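Local structure of arsenate reductase (arsC) (Archaeoglobus fulgidus, 1Y1L) at residues 66-78 / 85-98. The protein probably reduces arsenate to arsenite for arsenic detoxification, using a low molecular weight phosphotyrosine phosphatase fold. Sequence-based numbering, arbitrary orientation.
With CD (cadmium ion), chain F; CD (cadmium ion), chain H.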
loop_
_atom_site.group_PDB
_atom_site.type_symbol
_atom_site.label_atom_id
_atom_site.label_comp_id
_atom_site.label_asym_id
_atom_site.label_seq_id
_atom_site.Cartn_x
_atom_site.Cartn_y
_atom_site.Cartn_z
ATOM N N ASN A 66 -1.730 -5.514 19.635
ATOM C CA ASN A 66 -0.936 -6.393 18.776
ATOM C C ASN A 66 -1.815 -7.038 17.703
ATOM O O ASN A 66 -2.479 -8.050 17.929
ATOM C CB ASN A 66 -0.206 -7.450 19.610
ATOM C CG ASN A 66 0.974 -6.870 20.390
ATOM O OD1 ASN A 66 0.895 -6.643 21.605
ATOM N ND2 ASN A 66 2.079 -6.639 19.691
ATOM N N LEU A 67 -1.793 -6.422 16.528
ATOM C CA LEU A 67 -2.580 -6.830 15.371
ATOM C C LEU A 67 -2.682 -8.301 15.016
ATOM O O LEU A 67 -3.756 -8.773 14.649
ATOM C CB LEU A 67 -2.115 -6.058 14.142
ATOM C CG LEU A 67 -2.439 -4.566 14.165
ATOM C CD1 LEU A 67 -1.753 -3.857 13.001
ATOM C CD2 LEU A 67 -3.945 -4.382 14.095
ATOM N N ASP A 68 -1.573 -9.022 15.082
ATOM C CA ASP A 68 -1.585 -10.436 14.722
ATOM C C ASP A 68 -2.652 -11.279 15.438
ATOM O O ASP A 68 -2.991 -12.374 14.983
ATOM C CB ASP A 68 -0.184 -11.028 14.897
ATOM C CG ASP A 68 0.848 -10.373 13.978
ATOM O OD1 ASP A 68 1.980 -10.110 14.446
ATOM O OD2 ASP A 68 0.531 -10.119 12.791
ATOM N N ASP A 69 -3.175 -10.760 16.547
ATOM C CA ASP A 69 -4.210 -11.444 17.316
ATOM C C ASP A 69 -5.491 -11.626 16.507
ATOM O O ASP A 69 -6.235 -12.583 16.720
ATOM C CB ASP A 69 -4.550 -10.649 18.586
ATOM C CG ASP A 69 -3.428 -10.661 19.622
ATOM O OD1 ASP A 69 -2.505 -11.501 19.524
ATOM O OD2 ASP A 69 -3.484 -9.830 20.556
ATOM N N PHE A 70 -5.749 -10.690 15.599
ATOM C CA PHE A 70 -6.954 -10.691 14.772
ATOM C C PHE A 70 -6.853 -11.523 13.488
ATOM O O PHE A 70 -5.764 -11.902 13.080
ATOM C CB PHE A 70 -7.347 -9.238 14.478
ATOM C CG PHE A 70 -7.450 -8.388 15.716
ATOM C CD1 PHE A 70 -6.325 -7.772 16.236
ATOM C CD2 PHE A 70 -8.653 -8.276 16.411
ATOM C CE1 PHE A 70 -6.385 -7.063 17.433
ATOM C CE2 PHE A 70 -8.723 -7.567 17.609
ATOM C CZ PHE A 70 -7.585 -6.962 18.123
ATOM N N ASP A 71 -7.983 -11.817 12.854
ATOM C CA ASP A 71 -7.973 -12.619 11.642
ATOM C C ASP A 71 -8.570 -11.938 10.441
ATOM O O ASP A 71 -8.699 -12.539 9.368
ATOM C CB ASP A 71 -8.675 -13.933 11.897
ATOM C CG ASP A 71 -8.084 -14.654 13.051
ATOM O OD1 ASP A 71 -8.579 -14.452 14.177
ATOM O OD2 ASP A 71 -7.086 -15.371 12.842
ATOM N N LEU A 72 -8.973 -10.692 10.641
ATOM C CA LEU A 72 -9.544 -9.849 9.587
ATOM C C LEU A 72 -9.635 -8.466 10.162
ATOM O O LEU A 72 -10.422 -8.231 11.061
ATOM C CB LEU A 72 -10.941 -10.328 9.165
ATOM C CG LEU A 72 -11.755 -9.590 8.092
ATOM C CD1 LEU A 72 -12.850 -8.785 8.726
ATOM C CD2 LEU A 72 -10.882 -8.731 7.218
ATOM N N ILE A 73 -8.755 -7.579 9.726
ATOM C CA ILE A 73 -8.800 -6.217 10.221
ATOM C C ILE A 73 -9.423 -5.330 9.152
ATOM O O ILE A 73 -8.860 -5.147 8.081
ATOM C CB ILE A 73 -7.401 -5.724 10.715
ATOM C CG1 ILE A 73 -7.417 -4.224 11.036
ATOM C CG2 ILE A 73 -6.319 -6.095 9.733
ATOM C CD1 ILE A 73 -7.111 -3.312 9.858
ATOM N N VAL A 74 -10.664 -4.925 9.401
ATOM C CA VAL A 74 -11.403 -4.058 8.495
ATOM C C VAL A 74 -11.023 -2.619 8.833
ATOM O O VAL A 74 -11.064 -2.222 10.005
ATOM C CB VAL A 74 -12.925 -4.275 8.646
ATOM C CG1 VAL A 74 -13.255 -4.659 10.062
ATOM C CG2 VAL A 74 -13.690 -3.025 8.255
ATOM N N THR A 75 -10.610 -1.866 7.815
ATOM C CA THR A 75 -10.205 -0.468 7.991
ATOM C C THR A 75 -11.262 0.509 7.465
ATOM O O THR A 75 -11.635 0.472 6.286
ATOM C CB THR A 75 -8.843 -0.185 7.298
ATOM O OG1 THR A 75 -7.786 -0.795 8.044
ATOM C CG2 THR A 75 -8.573 1.305 7.213
ATOM N N VAL A 76 -11.782 1.348 8.355
ATOM C CA VAL A 76 -12.778 2.337 7.965
ATOM C C VAL A 76 -12.037 3.575 7.463
ATOM O O VAL A 76 -11.570 4.406 8.257
ATOM C CB VAL A 76 -13.717 2.706 9.138
ATOM C CG1 VAL A 76 -14.637 3.826 8.734
ATOM C CG2 VAL A 76 -14.554 1.509 9.525
ATOM N N CYS A 77 -11.886 3.649 6.142
ATOM C CA CYS A 77 -11.189 4.748 5.475
ATOM C C CYS A 77 -12.059 5.983 5.187
ATOM O O CYS A 77 -13.296 5.926 5.224
ATOM C CB CYS A 77 -10.632 4.263 4.114
ATOM S SG CYS A 77 -10.137 2.513 4.213
ATOM N N GLU A 78 -11.383 7.097 4.904
ATOM C CA GLU A 78 -12.023 8.374 4.594
ATOM C C GLU A 78 -12.405 8.410 3.111
ATOM O O GLU A 78 -12.330 7.391 2.423
ATOM C CB GLU A 78 -11.047 9.512 4.895
ATOM C CG GLU A 78 -10.484 9.517 6.308
ATOM C CD GLU A 78 -11.326 10.320 7.280
ATOM O OE1 GLU A 78 -12.244 9.739 7.894
ATOM O OE2 GLU A 78 -11.062 11.535 7.437
ATOM N N LEU A 85 -1.963 -0.664 7.690
ATOM C CA LEU A 85 -1.392 -1.123 8.948
ATOM C C LEU A 85 -0.258 -2.095 8.699
ATOM O O LEU A 85 -0.184 -2.704 7.634
ATOM C CB LEU A 85 -2.456 -1.763 9.839
ATOM C CG LEU A 85 -3.555 -0.829 10.340
ATOM C CD1 LEU A 85 -4.654 -0.683 9.286
ATOM C CD2 LEU A 85 -4.134 -1.402 11.611
ATOM N N PRO A 86 0.650 -2.236 9.680
ATOM C CA PRO A 86 1.824 -3.119 9.644
ATOM C C PRO A 86 1.502 -4.619 9.774
ATOM O O PRO A 86 1.906 -5.265 10.748
ATOM C CB PRO A 86 2.643 -2.619 10.832
ATOM C CG PRO A 86 1.586 -2.233 11.811
ATOM C CD PRO A 86 0.613 -1.477 10.944
ATOM N N THR A 87 0.827 -5.173 8.772
ATOM C CA THR A 87 0.471 -6.573 8.818
ATOM C C THR A 87 0.252 -7.202 7.441
ATOM O O THR A 87 -0.454 -6.629 6.609
ATOM C CB THR A 87 -0.786 -6.761 9.698
ATOM O OG1 THR A 87 -0.969 -8.151 9.993
ATOM C CG2 THR A 87 -2.031 -6.226 9.008
ATOM N N ASP A 88 0.935 -8.328 7.173
ATOM C CA ASP A 88 0.783 -9.071 5.904
ATOM C C ASP A 88 -0.555 -9.869 6.064
ATOM O O ASP A 88 -0.885 -10.720 5.245
ATOM C CB ASP A 88 1.978 -9.997 5.643
ATOM C CG ASP A 88 3.185 -9.175 5.181
ATOM O OD1 ASP A 88 4.117 -8.929 5.978
ATOM O OD2 ASP A 88 3.282 -8.719 4.021
ATOM N N LYS A 89 -1.297 -9.589 7.143
ATOM C CA LYS A 89 -2.611 -10.199 7.441
ATOM C C LYS A 89 -3.718 -9.677 6.513
ATOM O O LYS A 89 -3.502 -8.753 5.720
ATOM C CB LYS A 89 -3.032 -9.865 8.874
ATOM C CG LYS A 89 -2.572 -10.848 9.929
ATOM C CD LYS A 89 -3.368 -12.153 9.881
ATOM C CE LYS A 89 -3.048 -13.058 11.071
ATOM N NZ LYS A 89 -3.987 -14.210 11.157
ATOM N N PRO A 90 -4.934 -10.230 6.626
ATOM C CA PRO A 90 -6.033 -9.772 5.770
ATOM C C PRO A 90 -6.713 -8.519 6.300
ATOM O O PRO A 90 -7.056 -8.449 7.479
ATOM C CB PRO A 90 -6.987 -10.963 5.780
ATOM C CG PRO A 90 -6.808 -11.507 7.141
ATOM C CD PRO A 90 -5.311 -11.459 7.337
ATOM N N VAL A 91 -6.894 -7.533 5.424
ATOM C CA VAL A 91 -7.535 -6.274 5.790
ATOM C C VAL A 91 -8.343 -5.663 4.636
ATOM O O VAL A 91 -7.890 -5.651 3.490
ATOM C CB VAL A 91 -6.511 -5.230 6.377
ATOM C CG1 VAL A 91 -5.077 -5.729 6.292
ATOM C CG2 VAL A 91 -6.655 -3.892 5.690
ATOM N N THR A 92 -9.554 -5.200 4.945
ATOM C CA THR A 92 -10.433 -4.577 3.953
ATOM C C THR A 92 -10.496 -3.062 4.182
ATOM O O THR A 92 -9.888 -2.533 5.123
ATOM C CB THR A 92 -11.871 -5.121 4.034
ATOM O OG1 THR A 92 -11.855 -6.525 4.311
ATOM C CG2 THR A 92 -12.584 -4.912 2.716
ATOM N N ARG A 93 -11.241 -2.365 3.329
ATOM C CA ARG A 93 -11.379 -0.916 3.436
ATOM C C ARG A 93 -12.814 -0.462 3.221
ATOM O O ARG A 93 -13.421 -0.769 2.197
ATOM C CB ARG A 93 -10.473 -0.241 2.418
ATOM C CG ARG A 93 -9.003 -0.556 2.623
ATOM C CD ARG A 93 -8.151 0.045 1.528
ATOM N NE ARG A 93 -6.723 -0.173 1.754
ATOM C CZ ARG A 93 -5.835 -0.391 0.783
ATOM N NH1 ARG A 93 -4.555 -0.576 1.093
ATOM N NH2 ARG A 93 -6.219 -0.437 -0.493
ATOM N N TRP A 94 -13.366 0.247 4.200
ATOM C CA TRP A 94 -14.729 0.742 4.082
ATOM C C TRP A 94 -14.709 2.246 4.031
ATOM O O TRP A 94 -14.269 2.888 4.976
ATOM C CB TRP A 94 -15.569 0.323 5.278
ATOM C CG TRP A 94 -15.848 -1.121 5.345
ATOM C CD1 TRP A 94 -15.459 -2.077 4.459
ATOM C CD2 TRP A 94 -16.552 -1.800 6.389
ATOM N NE1 TRP A 94 -15.866 -3.310 4.891
ATOM C CE2 TRP A 94 -16.536 -3.169 6.077
ATOM C CE3 TRP A 94 -17.190 -1.379 7.563
ATOM C CZ2 TRP A 94 -17.126 -4.125 6.892
ATOM C CZ3 TRP A 94 -17.774 -2.323 8.371
ATOM C CH2 TRP A 94 -17.739 -3.682 8.035
ATOM N N HIS A 95 -15.164 2.809 2.924
ATOM C CA HIS A 95 -15.215 4.257 2.812
ATOM C C HIS A 95 -16.532 4.716 3.443
ATOM O O HIS A 95 -17.613 4.534 2.877
ATOM C CB HIS A 95 -15.106 4.667 1.348
ATOM C CG HIS A 95 -13.846 4.194 0.689
ATOM N ND1 HIS A 95 -12.602 4.699 1.008
ATOM C CD2 HIS A 95 -13.636 3.264 -0.272
ATOM C CE1 HIS A 95 -11.682 4.105 0.270
ATOM N NE2 HIS A 95 -12.283 3.229 -0.516
ATOM N N ILE A 96 -16.432 5.244 4.657
ATOM C CA ILE A 96 -17.594 5.695 5.402
ATOM C C ILE A 96 -17.472 7.149 5.845
ATOM O O ILE A 96 -16.475 7.559 6.453
ATOM C CB ILE A 96 -17.813 4.806 6.638
ATOM C CG1 ILE A 96 -18.027 3.354 6.198
ATOM C CG2 ILE A 96 -19.001 5.296 7.437
ATOM C CD1 ILE A 96 -18.164 2.373 7.333
ATOM N N GLU A 97 -18.517 7.913 5.537
ATOM C CA GLU A 97 -18.620 9.332 5.868
ATOM C C GLU A 97 -18.312 9.571 7.325
ATOM O O GLU A 97 -18.848 8.897 8.191
ATOM C CB GLU A 97 -20.037 9.814 5.558
ATOM C CG GLU A 97 -20.380 11.217 6.033
ATOM C CD GLU A 97 -21.754 11.663 5.565
ATOM O OE1 GLU A 97 -21.924 12.871 5.300
ATOM O OE2 GLU A 97 -22.661 10.811 5.459
ATOM N N ASN A 98 -17.447 10.534 7.586
ATOM C CA ASN A 98 -17.055 10.871 8.944
ATOM C C ASN A 98 -18.179 11.697 9.571
ATOM O O ASN A 98 -18.391 12.845 9.175
ATOM C CB ASN A 98 -15.770 11.683 8.889
ATOM C CG ASN A 98 -15.106 11.791 10.218
ATOM O OD1 ASN A 98 -15.648 11.367 11.239
ATOM N ND2 ASN A 98 -13.903 12.340 10.223
HETATM CD CD CD F . 5.620 -9.212 4.289
HETATM CD CD CD H . -10.307 3.333 -1.855
#
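Thr75 and Trp94 make the central backbone bond between strands 73-77 and 91-95, Trp94 N giving to Thr75 O at 2.7 Å. Thr75 N gives to Thr92 O, so Thr75 bonds the residues on either side of Arg93, and Ile73 N gives to Pro90 O at 2.9 Å. The strands are parallel neighbours, the axes of these short segments 28° apart. At the C-terminal end of the pair, Ile96 N donates to Cys77 O. His95 ND1 donates to Glu78 O at 3.1 Å, nearly in line with the C=O. That bond fixes the imidazole flip, and NE2 on the far side binds a cadmium ion. At the other end, Asp71 OD2 and Lys89 NZ form a long salt bridge of 3.7 Å.

The side chains pack on both faces of the sheet. On one, Val74 CG2 sits over the Trp94 six-membered ring as a CH-pi contact, 3.6 Å from its centroid. Val76 CG1 meets Ile96 CB, and helix 106-121 covers Trp94 and Ile96. On the other, Leu85 CD1 touches Ile73 CD1 at 3.6 Å, while its CD2 meets Leu67 CD1. Cys77 SG, in a disulfide with Cys82, lies against Arg93 CB.

Strand 91-95 is an outermost strand of the sheet within the chain. Backbone bonds hold its inner edge, while His95 and Asp88 share cadmium ions with Asp88 and His95 of a second subunit, a reciprocal link.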